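Local structure of transcription factor tau subunit sfc1 (Schizosaccharomyces pombe, 4BJI) at residues A[10-15]-A[79-84]; A[50-55]-A[91-96]; A[54-59]-A[69-74]. The protein forms part of the tauA domain of the RNA polymerase III factor TFIIIC, which binds boxA promoter DNA of tRNA and similar genes. All coordinates share one frame; numbering follows the deposited sequence.

Contact 1 of 3, residues A[10-15]-A[79-84]; sequences VWIITT and SYLWTS
Thr-14 and Thr-15 run parallel to Leu-81 and Trp-82 as a short two-residue ladder, with 4.7 Å between CA of Thr-14 and CA of Leu-81. Leu-81 is held through both its backbone N and its O: the N donates to O of Ile-13 at 2.9 Å, while the O accepts from N of Thr-15. The ladder ends where N of Thr-83 gives to O of Thr-15, a nearly straight bond of 165° that the hydroxyl of Thr-83 supplements only weakly. At the other end the chains diverge, and one water fills in for the next rung, accepting from N of Ile-13 and donating to O of Ser-79 at 2.7 Å.

The order of helices and strands is consistent with a winged-helix domain, in which 79-82 would lead into the wing; the N-terminal segment adds an edge strand beside it. Ile-12, just before the ladder, crosses Leu-81 at a slant, CG1 lying 3.7 Å from CB of Leu-81; with CG1 trans to the backbone N (chi1 -173°), the ethyl arm reaches on until CD1 lies near O of Ser-79. Thr-15 is turned to the face opposite Thr-14 and Leu-81. In the conformer described, one of two deposited, its CB makes a CH-pi contact over the six-membered ring of Trp-82, 4.3 Å from the centroid. Its OG1 sits between that indole face and the Tyr-80 edge, 3.3 Å from both Trp-82 CE3 and Tyr-80 CD2, buried without a hydrogen-bonding partner. Tyr-80 OH and Trp-82 NE1 bond outward to O of Tyr-96 and OG1 of Thr-92.

Contact 2 of 3, residues A[50-55]-A[91-96]; sequences KRPVWT and YTRFGY
Trp-54 and Tyr-91 exchange two backbone hydrogen bonds, N of Tyr-91 to O of Trp-54 at 2.8 Å and N of Trp-54 to O of Tyr-91 at 2.9 Å, forming a hydrogen-bonded antiparallel pair. One pair further on, Val-53 faces Thr-92 across a non-hydrogen-bonded position, and beyond it N of Arg-93 closes on O of Pro-52 at 2.9 Å. The strands 53-55 and 91-93 meet at 155°, antiparallel with the usual twist.

Outside this ladder the polar side chains look elsewhere. Arg-51, just ahead of the strand, reaches forward alongside it, its NE bonding weakly to O of Val-53 and its aliphatic CD lying over the centre of the Trp-54 indole, while its guanidinium forms a salt bridge with Asp-144. NE1 of Trp-54 is taken by O of Leu-47 in the preceding helix.

The packing centres on Pro-52, which is covered by two flat groups. Its CG lies over the face of the Tyr-96 ring, 3.9 Å from the centroid and 19° off the normal, a CH-pi contact; the phenol is brought there by a trans first torsion (chi1 -179°), and its OH is tied down by Asp-101. In the conformer of Arg-93 described, one of two deposited, CB of Pro-52 sits 3.6 Å from NH1 of Arg-93 and above the guanidinium plane, with NH1 bonded to O of Phe-48. On the face opposite Trp-54 and Tyr-91, Val-53 and Thr-92 stand side by side, CG2 of Val-53 3.6 Å from OG1 of Thr-92. The chain then leaves the sheet through a type II turn, Arg-93 to Tyr-96, in which Gly-95 takes a positive phi. Strand 53-55, following helix 35-50 and pairing with 90-93, which itself pairs with 79-82, is consistent with the small sheet of a winged-helix domain.

Contact 3 of 3, residues A[54-59]-A[69-74]; sequences WTRRAL and HYLKFA
Arg-56 and Leu-71 lie alongside each other and point opposite ways, the arginine reaching out from the start of helix 56-60 and the leucine reaching back from helix 71-74. The arginine leaves its backbone with CG trans to N (chi1 168°) and stays extended as far as NE; a turn about the CD-NE bond (chi4 80°) then swings the guanidinium, placing NH1 of Arg-56 4.1 Å from CD2 of Leu-71. The guanidinium ends beside the imidazole of His-69, the two planes only 21° apart, with NH2 of Arg-56 4.0 Å from ND1 of His-69. At that separation a positive charge on the arginine would be expected to disfavour protonation of the histidine, to whatever extent solvent does not screen it.

One water in the guanidinium plane accepts from NH1 of Arg-56 at 2.8 Å and from N of Lys-72 at 3.0 Å. NH2 bonds O of Thr-68, and the two links tie the arginine to the chain at and before helix 71-74. With an alanine here, the carbonyl of Thr-68 and the water would probably lose a donor, the water keeping N of Lys-72, and one flank of Leu-71 is likely to be uncovered.

Further in, the contact turns apolar. CD2 of Leu-71 approaches CB of Leu-59 at 4.3 Å, and Leu-59 in turn lays its own CD2 over the Trp-54 indole. Thr-55 is the N-cap of the first helix, its OG1 accepting from N of Ala-58. Two short helices meeting in this way, ahead of strand 79-82, are consistent with the helix-turn-helix of a winged-helix domain, in which helix 71-74 would hold the place of the recognition helix.

How the contacts relate
Three contacts of one HTH-family domain, probably of winged-helix type, show how a small sheet and a pair of short helices are built from adjoining pieces of chain. Contacts 1 and 2, with centres about 11 Å apart, are joined through neighbouring strands 79-82 and 90-93: O of Tyr-80 lies 2.8 Å from N of Thr-92, a probable hydrogen bond. Contact 3, centred about 12 Å from each of the others, shares Trp-54 and Thr-55 with contact 2, where strand 53-55 passes straight into helix 56-60. It meets contact 1 more lightly, through CB of Val-10, 3.5 Å from O of Lys-72.

Contact 1 of 3, residues A[10-15]-A[79-84]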
loop_
_atom_site.group_PDB
_atom_site.type_symbol
_atom_site.label_atom_id
_atom_site.label_comp_id
_atom_site.label_asym_id
_atom_site.label_seq_id
_atom_site.Cartn_x
_atom_site.Cartn_y
_atom_site.Cartn_z
ATOM N N VAL A 10 -13.460 -15.668 5.036
ATOM C CA VAL A 10 -12.046 -15.983 4.920
ATOM C C VAL A 10 -11.334 -15.916 6.290
ATOM O O VAL A 10 -10.183 -16.364 6.406
ATOM C CB VAL A 10 -11.328 -15.074 3.886
ATOM C CG1 VAL A 10 -12.064 -15.113 2.536
ATOM C CG2 VAL A 10 -11.209 -13.643 4.401
ATOM N N TRP A 11 -11.995 -15.351 7.308
ATOM C CA TRP A 11 -11.421 -15.287 8.653
ATOM C C TRP A 11 -10.140 -14.414 8.697
ATOM O O TRP A 11 -9.154 -14.721 9.359
ATOM C CB TRP A 11 -11.174 -16.689 9.202
ATOM C CG TRP A 11 -12.465 -17.460 9.283
ATOM C CD1 TRP A 11 -12.803 -18.559 8.555
ATOM C CD2 TRP A 11 -13.598 -17.139 10.088
ATOM N NE1 TRP A 11 -14.077 -18.961 8.880
ATOM C CE2 TRP A 11 -14.585 -18.102 9.819
ATOM C CE3 TRP A 11 -13.869 -16.134 11.021
ATOM C CZ2 TRP A 11 -15.824 -18.094 10.456
ATOM C CZ3 TRP A 11 -15.098 -16.129 11.652
ATOM C CH2 TRP A 11 -16.060 -17.099 11.366
ATOM N N ILE A 12 -10.172 -13.308 7.964
ATOM C CA ILE A 12 -9.138 -12.286 8.062
ATOM C C ILE A 12 -9.361 -11.479 9.345
ATOM O O ILE A 12 -10.500 -11.144 9.705
ATOM C CB ILE A 12 -9.162 -11.373 6.825
ATOM C CG1 ILE A 12 -7.980 -10.395 6.817
ATOM C CG2 ILE A 12 -10.493 -10.614 6.741
ATOM C CD1 ILE A 12 -6.676 -11.038 6.519
ATOM N N ILE A 13 -8.278 -11.255 10.074
ATOM C CA ILE A 13 -8.285 -10.367 11.231
ATOM C C ILE A 13 -7.948 -8.970 10.783
ATOM O O ILE A 13 -6.952 -8.783 10.075
ATOM C CB ILE A 13 -7.247 -10.827 12.276
ATOM C CG1 ILE A 13 -7.553 -12.260 12.723
ATOM C CG2 ILE A 13 -7.214 -9.862 13.462
ATOM C CD1 ILE A 13 -6.415 -12.917 13.434
ATOM N N THR A 14 -8.810 -8.019 11.135
ATOM C CA THR A 14 -8.609 -6.628 10.776
ATOM C C THR A 14 -8.144 -5.811 11.966
ATOM O O THR A 14 -8.451 -6.119 13.114
ATOM C CB THR A 14 -9.847 -6.008 10.185
ATOM O OG1 THR A 14 -10.899 -6.047 11.164
ATOM C CG2 THR A 14 -10.255 -6.733 8.922
ATOM N N THR A 15 -7.361 -4.770 11.656
ATOM C CA THR A 15 -6.807 -3.838 12.646
ATOM C C THR A 15 -7.019 -2.387 12.230
ATOM O O THR A 15 -7.177 -2.054 11.067
ATOM C CB THR A 15 -5.262 -4.027 12.858
ATOM O OG1 THR A 15 -4.601 -4.031 11.606
ATOM C CG2 THR A 15 -4.967 -5.312 13.595
ATOM N N SER A 79 -1.200 -13.287 7.473
ATOM C CA SER A 79 -1.236 -11.835 7.587
ATOM C C SER A 79 -2.554 -11.348 8.156
ATOM O O SER A 79 -3.544 -12.090 8.141
ATOM C CB SER A 79 -0.991 -11.191 6.213
ATOM O OG SER A 79 -2.067 -11.436 5.315
ATOM N N TYR A 80 -2.551 -10.100 8.620
ATOM C CA TYR A 80 -3.749 -9.393 9.063
ATOM C C TYR A 80 -3.921 -8.144 8.184
ATOM O O TYR A 80 -2.982 -7.741 7.486
ATOM C CB TYR A 80 -3.635 -9.024 10.558
ATOM C CG TYR A 80 -2.508 -8.075 10.907
ATOM C CD1 TYR A 80 -1.209 -8.531 11.136
ATOM C CD2 TYR A 80 -2.730 -6.715 10.989
ATOM C CE1 TYR A 80 -0.173 -7.636 11.455
ATOM C CE2 TYR A 80 -1.715 -5.825 11.277
ATOM C CZ TYR A 80 -0.449 -6.281 11.533
ATOM O OH TYR A 80 0.545 -5.361 11.803
ATOM N N LEU A 81 -5.080 -7.511 8.215
ATOM C CA LEU A 81 -5.442 -6.462 7.281
ATOM C C LEU A 81 -5.791 -5.159 7.983
ATOM O O LEU A 81 -6.651 -5.146 8.863
ATOM C CB LEU A 81 -6.665 -6.910 6.477
ATOM C CG LEU A 81 -7.313 -5.903 5.538
ATOM C CD1 LEU A 81 -6.400 -5.446 4.435
ATOM C CD2 LEU A 81 -8.614 -6.495 4.933
ATOM N N TRP A 82 -5.133 -4.072 7.620
ATOM C CA TRP A 82 -5.495 -2.749 8.148
ATOM C C TRP A 82 -6.732 -2.212 7.453
ATOM O O TRP A 82 -6.797 -2.231 6.219
ATOM C CB TRP A 82 -4.355 -1.764 7.908
ATOM C CG TRP A 82 -3.104 -2.122 8.645
ATOM C CD1 TRP A 82 -2.077 -2.873 8.181
ATOM C CD2 TRP A 82 -2.753 -1.768 9.995
ATOM N NE1 TRP A 82 -1.098 -2.998 9.132
ATOM C CE2 TRP A 82 -1.495 -2.336 10.268
ATOM C CE3 TRP A 82 -3.390 -1.030 11.005
ATOM C CZ2 TRP A 82 -0.869 -2.201 11.511
ATOM C CZ3 TRP A 82 -2.766 -0.888 12.220
ATOM C CH2 TRP A 82 -1.528 -1.483 12.474
ATOM N N THR A 83 -7.717 -1.728 8.200
ATOM C CA THR A 83 -8.886 -1.174 7.490
ATOM C C THR A 83 -8.957 0.333 7.494
ATOM O O THR A 83 -9.881 0.898 6.932
ATOM C CB THR A 83 -10.164 -1.770 7.987
ATOM O OG1 THR A 83 -10.147 -1.698 9.395
ATOM C CG2 THR A 83 -10.224 -3.233 7.539
ATOM N N SER A 84 -7.965 1.002 8.082
ATOM C CA SER A 84 -7.867 2.452 8.050
ATOM C C SER A 84 -6.437 2.825 8.443
ATOM O O SER A 84 -5.664 1.961 8.851
ATOM C CB SER A 84 -8.884 3.062 9.000
ATOM O OG SER A 84 -8.668 2.563 10.302
HETATM O O HOH W 1 -5.705 -12.444 9.692
#

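Contact 2 of 3, residues A[50-55]-A[91-96]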
loop_
_atom_site.group_PDB
_atom_site.type_symbol
_atom_site.label_atom_id
_atom_site.label_comp_id
_atom_site.label_asym_id
_atom_site.label_seq_id
_atom_site.Cartn_x
_atom_site.Cartn_y
_atom_site.Cartn_z
ATOM N N LYS A 50 10.285 -10.864 1.876
ATOM C CA LYS A 50 10.873 -9.744 1.115
ATOM C C LYS A 50 10.300 -8.384 1.564
ATOM O O LYS A 50 11.007 -7.359 1.635
ATOM C CB LYS A 50 10.594 -9.908 -0.387
ATOM C CG LYS A 50 11.271 -11.114 -1.050
ATOM C CD LYS A 50 10.776 -11.377 -2.491
ATOM C CE LYS A 50 11.707 -12.349 -3.216
ATOM N NZ LYS A 50 11.206 -12.750 -4.560
ATOM N N ARG A 51 9.015 -8.366 1.850
ATOM C CA ARG A 51 8.275 -7.135 2.088
ATOM C C ARG A 51 7.155 -7.490 3.062
ATOM O O ARG A 51 6.303 -8.300 2.737
ATOM C CB ARG A 51 7.719 -6.641 0.751
ATOM C CG ARG A 51 6.826 -5.485 0.790
ATOM C CD ARG A 51 6.705 -5.044 -0.683
ATOM N NE ARG A 51 5.501 -4.327 -0.947
ATOM C CZ ARG A 51 5.284 -3.732 -2.133
ATOM N NH1 ARG A 51 6.210 -3.787 -3.070
ATOM N NH2 ARG A 51 4.181 -3.108 -2.344
ATOM N N PRO A 52 7.170 -6.928 4.278
ATOM C CA PRO A 52 6.215 -7.411 5.279
ATOM C C PRO A 52 4.800 -6.876 5.141
ATOM O O PRO A 52 3.900 -7.339 5.832
ATOM C CB PRO A 52 6.784 -6.912 6.600
ATOM C CG PRO A 52 7.613 -5.702 6.197
ATOM C CD PRO A 52 8.201 -6.043 4.858
ATOM N N VAL A 53 4.605 -5.886 4.278
ATOM C CA VAL A 53 3.335 -5.172 4.135
ATOM C C VAL A 53 3.027 -5.020 2.652
ATOM O O VAL A 53 3.839 -4.430 1.906
ATOM C CB VAL A 53 3.457 -3.747 4.775
ATOM C CG1 VAL A 53 2.210 -2.934 4.556
ATOM C CG2 VAL A 53 3.787 -3.835 6.286
ATOM N N TRP A 54 1.862 -5.494 2.215
ATOM C CA TRP A 54 1.499 -5.524 0.802
ATOM C C TRP A 54 0.034 -5.182 0.569
ATOM O O TRP A 54 -0.849 -5.711 1.270
ATOM C CB TRP A 54 1.617 -6.946 0.264
ATOM C CG TRP A 54 2.981 -7.532 0.052
ATOM C CD1 TRP A 54 3.718 -8.255 0.949
ATOM C CD2 TRP A 54 3.714 -7.543 -1.173
ATOM N NE1 TRP A 54 4.889 -8.709 0.344
ATOM C CE2 TRP A 54 4.895 -8.277 -0.957
ATOM C CE3 TRP A 54 3.482 -7.001 -2.431
ATOM C CZ2 TRP A 54 5.849 -8.472 -1.963
ATOM C CZ3 TRP A 54 4.436 -7.186 -3.417
ATOM C CH2 TRP A 54 5.598 -7.917 -3.173
ATOM N N THR A 55 -0.283 -4.443 -0.484
ATOM C CA THR A 55 -1.660 -4.443 -0.969
ATOM C C THR A 55 -1.959 -5.758 -1.715
ATOM O O THR A 55 -1.044 -6.450 -2.218
ATOM C CB THR A 55 -1.949 -3.322 -1.935
ATOM O OG1 THR A 55 -1.058 -3.469 -3.047
ATOM C CG2 THR A 55 -1.760 -1.962 -1.247
ATOM N N TYR A 91 -2.064 -5.900 3.741
ATOM C CA TYR A 91 -1.900 -7.121 4.519
ATOM C C TYR A 91 -0.504 -7.137 5.079
ATOM O O TYR A 91 0.484 -6.958 4.341
ATOM C CB TYR A 91 -2.115 -8.340 3.608
ATOM C CG TYR A 91 -3.522 -8.429 3.082
ATOM C CD1 TYR A 91 -3.900 -7.747 1.934
ATOM C CD2 TYR A 91 -4.486 -9.164 3.755
ATOM C CE1 TYR A 91 -5.211 -7.769 1.471
ATOM C CE2 TYR A 91 -5.793 -9.203 3.282
ATOM C CZ TYR A 91 -6.131 -8.503 2.131
ATOM O OH TYR A 91 -7.440 -8.504 1.637
ATOM N N THR A 92 -0.393 -7.294 6.399
ATOM C CA THR A 92 0.895 -7.270 7.114
ATOM C C THR A 92 1.153 -8.631 7.739
ATOM O O THR A 92 0.262 -9.227 8.360
ATOM C CB THR A 92 0.848 -6.201 8.213
ATOM O OG1 THR A 92 0.594 -4.905 7.631
ATOM C CG2 THR A 92 2.161 -6.161 8.967
ATOM N N ARG A 93 2.371 -9.124 7.600
ATOM C CA ARG A 93 2.669 -10.435 8.130
ATOM C C ARG A 93 2.506 -10.447 9.657
ATOM O O ARG A 93 2.769 -9.449 10.359
ATOM C CB ARG A 93 4.062 -10.888 7.686
ATOM C CG ARG A 93 5.217 -10.119 8.269
ATOM C CD ARG A 93 6.593 -10.638 7.724
ATOM N NE ARG A 93 7.712 -10.096 8.501
ATOM C CZ ARG A 93 8.858 -9.611 8.016
ATOM N NH1 ARG A 93 9.165 -9.559 6.705
ATOM N NH2 ARG A 93 9.732 -9.141 8.906
ATOM N N PHE A 94 2.042 -11.570 10.192
ATOM C CA PHE A 94 1.797 -11.676 11.632
ATOM C C PHE A 94 3.050 -11.274 12.415
ATOM O O PHE A 94 4.174 -11.588 12.030
ATOM C CB PHE A 94 1.395 -13.102 12.010
ATOM C CG PHE A 94 0.017 -13.496 11.511
ATOM C CD1 PHE A 94 -1.079 -12.675 11.692
ATOM C CD2 PHE A 94 -0.186 -14.742 10.871
ATOM C CE1 PHE A 94 -2.351 -13.043 11.231
ATOM C CE2 PHE A 94 -1.459 -15.118 10.422
ATOM C CZ PHE A 94 -2.548 -14.258 10.594
ATOM N N GLY A 95 2.809 -10.535 13.488
ATOM C CA GLY A 95 3.845 -10.150 14.427
ATOM C C GLY A 95 4.632 -8.914 14.045
ATOM O O GLY A 95 5.360 -8.401 14.894
ATOM N N TYR A 96 4.504 -8.437 12.811
ATOM C CA TYR A 96 5.225 -7.234 12.391
ATOM C C TYR A 96 4.317 -6.026 12.652
ATOM O O TYR A 96 3.177 -5.999 12.175
ATOM C CB TYR A 96 5.579 -7.292 10.909
ATOM C CG TYR A 96 6.341 -6.077 10.417
ATOM C CD1 TYR A 96 7.686 -5.925 10.706
ATOM C CD2 TYR A 96 5.740 -5.092 9.669
ATOM C CE1 TYR A 96 8.393 -4.805 10.268
ATOM C CE2 TYR A 96 6.424 -4.002 9.230
ATOM C CZ TYR A 96 7.744 -3.851 9.540
ATOM O OH TYR A 96 8.414 -2.737 9.083
#

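Contact 3 of 3, residues A[54-59]-A[69-74]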
loop_
_atom_site.group_PDB
_atom_site.type_symbol
_atom_site.label_atom_id
_atom_site.label_comp_id
_atom_site.label_asym_id
_atom_site.label_seq_id
_atom_site.Cartn_x
_atom_site.Cartn_y
_atom_site.Cartn_z
ATOM N N TRP A 54 1.862 -5.494 2.215
ATOM C CA TRP A 54 1.499 -5.524 0.802
ATOM C C TRP A 54 0.034 -5.182 0.569
ATOM O O TRP A 54 -0.849 -5.711 1.270
ATOM C CB TRP A 54 1.617 -6.946 0.264
ATOM C CG TRP A 54 2.981 -7.532 0.052
ATOM C CD1 TRP A 54 3.718 -8.255 0.949
ATOM C CD2 TRP A 54 3.714 -7.543 -1.173
ATOM N NE1 TRP A 54 4.889 -8.709 0.344
ATOM C CE2 TRP A 54 4.895 -8.277 -0.957
ATOM C CE3 TRP A 54 3.482 -7.001 -2.431
ATOM C CZ2 TRP A 54 5.849 -8.472 -1.963
ATOM C CZ3 TRP A 54 4.436 -7.186 -3.417
ATOM C CH2 TRP A 54 5.598 -7.917 -3.173
ATOM N N THR A 55 -0.283 -4.443 -0.484
ATOM C CA THR A 55 -1.660 -4.443 -0.969
ATOM C C THR A 55 -1.959 -5.758 -1.715
ATOM O O THR A 55 -1.044 -6.450 -2.218
ATOM C CB THR A 55 -1.949 -3.322 -1.935
ATOM O OG1 THR A 55 -1.058 -3.469 -3.047
ATOM C CG2 THR A 55 -1.760 -1.962 -1.247
ATOM N N ARG A 56 -3.250 -6.103 -1.798
ATOM C CA ARG A 56 -3.696 -7.182 -2.674
ATOM C C ARG A 56 -3.204 -7.006 -4.111
ATOM O O ARG A 56 -2.673 -7.949 -4.722
ATOM C CB ARG A 56 -5.232 -7.261 -2.654
ATOM C CG ARG A 56 -5.810 -8.147 -3.755
ATOM C CD ARG A 56 -7.352 -8.066 -3.750
ATOM N NE ARG A 56 -7.916 -8.721 -4.928
ATOM C CZ ARG A 56 -8.048 -10.027 -5.001
ATOM N NH1 ARG A 56 -7.682 -10.763 -3.963
ATOM N NH2 ARG A 56 -8.546 -10.591 -6.101
ATOM N N ARG A 57 -3.343 -5.809 -4.666
ATOM C CA ARG A 57 -2.948 -5.590 -6.059
ATOM C C ARG A 57 -1.450 -5.840 -6.270
ATOM O O ARG A 57 -1.055 -6.511 -7.220
ATOM C CB ARG A 57 -3.314 -4.173 -6.498
ATOM C CG ARG A 57 -2.997 -3.908 -7.981
ATOM C CD ARG A 57 -3.558 -4.983 -8.921
ATOM N NE ARG A 57 -4.993 -5.202 -8.744
ATOM C CZ ARG A 57 -5.676 -6.175 -9.347
ATOM N NH1 ARG A 57 -5.059 -7.022 -10.161
ATOM N NH2 ARG A 57 -6.978 -6.306 -9.133
ATOM N N ALA A 58 -0.607 -5.324 -5.383
ATOM C CA ALA A 58 0.825 -5.546 -5.520
ATOM C C ALA A 58 1.174 -7.036 -5.442
ATOM O O ALA A 58 1.953 -7.537 -6.248
ATOM C CB ALA A 58 1.609 -4.709 -4.525
ATOM N N LEU A 59 0.545 -7.778 -4.527
ATOM C CA LEU A 59 0.768 -9.225 -4.471
ATOM C C LEU A 59 0.323 -9.945 -5.743
ATOM O O LEU A 59 1.044 -10.806 -6.264
ATOM C CB LEU A 59 0.039 -9.839 -3.274
ATOM C CG LEU A 59 0.736 -9.611 -1.946
ATOM C CD1 LEU A 59 -0.185 -9.944 -0.802
ATOM C CD2 LEU A 59 2.035 -10.421 -1.886
ATOM N N HIS A 69 -8.268 -15.364 -7.358
ATOM C CA HIS A 69 -9.368 -15.449 -6.402
ATOM C C HIS A 69 -9.189 -16.550 -5.368
ATOM O O HIS A 69 -10.113 -16.825 -4.623
ATOM C CB HIS A 69 -10.714 -15.629 -7.118
ATOM C CG HIS A 69 -11.084 -14.474 -7.994
ATOM N ND1 HIS A 69 -11.275 -13.194 -7.506
ATOM C CD2 HIS A 69 -11.282 -14.401 -9.330
ATOM C CE1 HIS A 69 -11.586 -12.388 -8.502
ATOM N NE2 HIS A 69 -11.597 -13.092 -9.621
ATOM N N TYR A 70 -8.004 -17.152 -5.299
ATOM C CA TYR A 70 -7.641 -17.922 -4.107
ATOM C C TYR A 70 -6.857 -17.072 -3.100
ATOM O O TYR A 70 -6.806 -17.407 -1.922
ATOM C CB TYR A 70 -6.859 -19.176 -4.477
ATOM C CG TYR A 70 -7.630 -20.166 -5.359
ATOM C CD1 TYR A 70 -8.958 -20.476 -5.092
ATOM C CD2 TYR A 70 -7.010 -20.780 -6.440
ATOM C CE1 TYR A 70 -9.657 -21.363 -5.905
ATOM C CE2 TYR A 70 -7.695 -21.669 -7.232
ATOM C CZ TYR A 70 -9.016 -21.957 -6.934
ATOM O OH TYR A 70 -9.732 -22.833 -7.709
ATOM N N LEU A 71 -6.295 -15.963 -3.563
ATOM C CA LEU A 71 -5.436 -15.118 -2.709
ATOM C C LEU A 71 -6.176 -14.709 -1.431
ATOM O O LEU A 71 -5.589 -14.712 -0.338
ATOM C CB LEU A 71 -4.972 -13.904 -3.495
ATOM C CG LEU A 71 -4.113 -12.911 -2.727
ATOM C CD1 LEU A 71 -2.878 -13.607 -2.196
ATOM C CD2 LEU A 71 -3.748 -11.766 -3.656
ATOM N N LYS A 72 -7.459 -14.359 -1.532
ATOM C CA LYS A 72 -8.167 -13.885 -0.355
ATOM C C LYS A 72 -8.354 -14.948 0.740
ATOM O O LYS A 72 -8.498 -14.613 1.917
ATOM C CB LYS A 72 -9.522 -13.273 -0.717
ATOM C CG LYS A 72 -10.554 -14.244 -1.179
ATOM C CD LYS A 72 -11.913 -13.554 -1.290
ATOM C CE LYS A 72 -12.919 -14.508 -1.847
ATOM N NZ LYS A 72 -14.274 -13.895 -1.816
ATOM N N PHE A 73 -8.320 -16.216 0.343
ATOM C CA PHE A 73 -8.414 -17.305 1.289
ATOM C C PHE A 73 -7.066 -17.681 1.913
ATOM O O PHE A 73 -7.006 -18.236 3.001
ATOM C CB PHE A 73 -9.001 -18.545 0.578
ATOM C CG PHE A 73 -10.416 -18.360 0.076
ATOM C CD1 PHE A 73 -11.480 -18.539 0.913
ATOM C CD2 PHE A 73 -10.644 -17.994 -1.235
ATOM C CE1 PHE A 73 -12.797 -18.355 0.448
ATOM C CE2 PHE A 73 -11.935 -17.811 -1.707
ATOM C CZ PHE A 73 -13.004 -17.991 -0.861
ATOM N N ALA A 74 -5.981 -17.400 1.188
ATOM C CA ALA A 74 -4.621 -17.731 1.631
ATOM C C ALA A 74 -4.053 -16.663 2.595
ATOM O O ALA A 74 -3.357 -16.999 3.561
ATOM C CB ALA A 74 -3.705 -17.877 0.410
HETATM O O HOH W 2 -8.660 -13.424 -4.174
#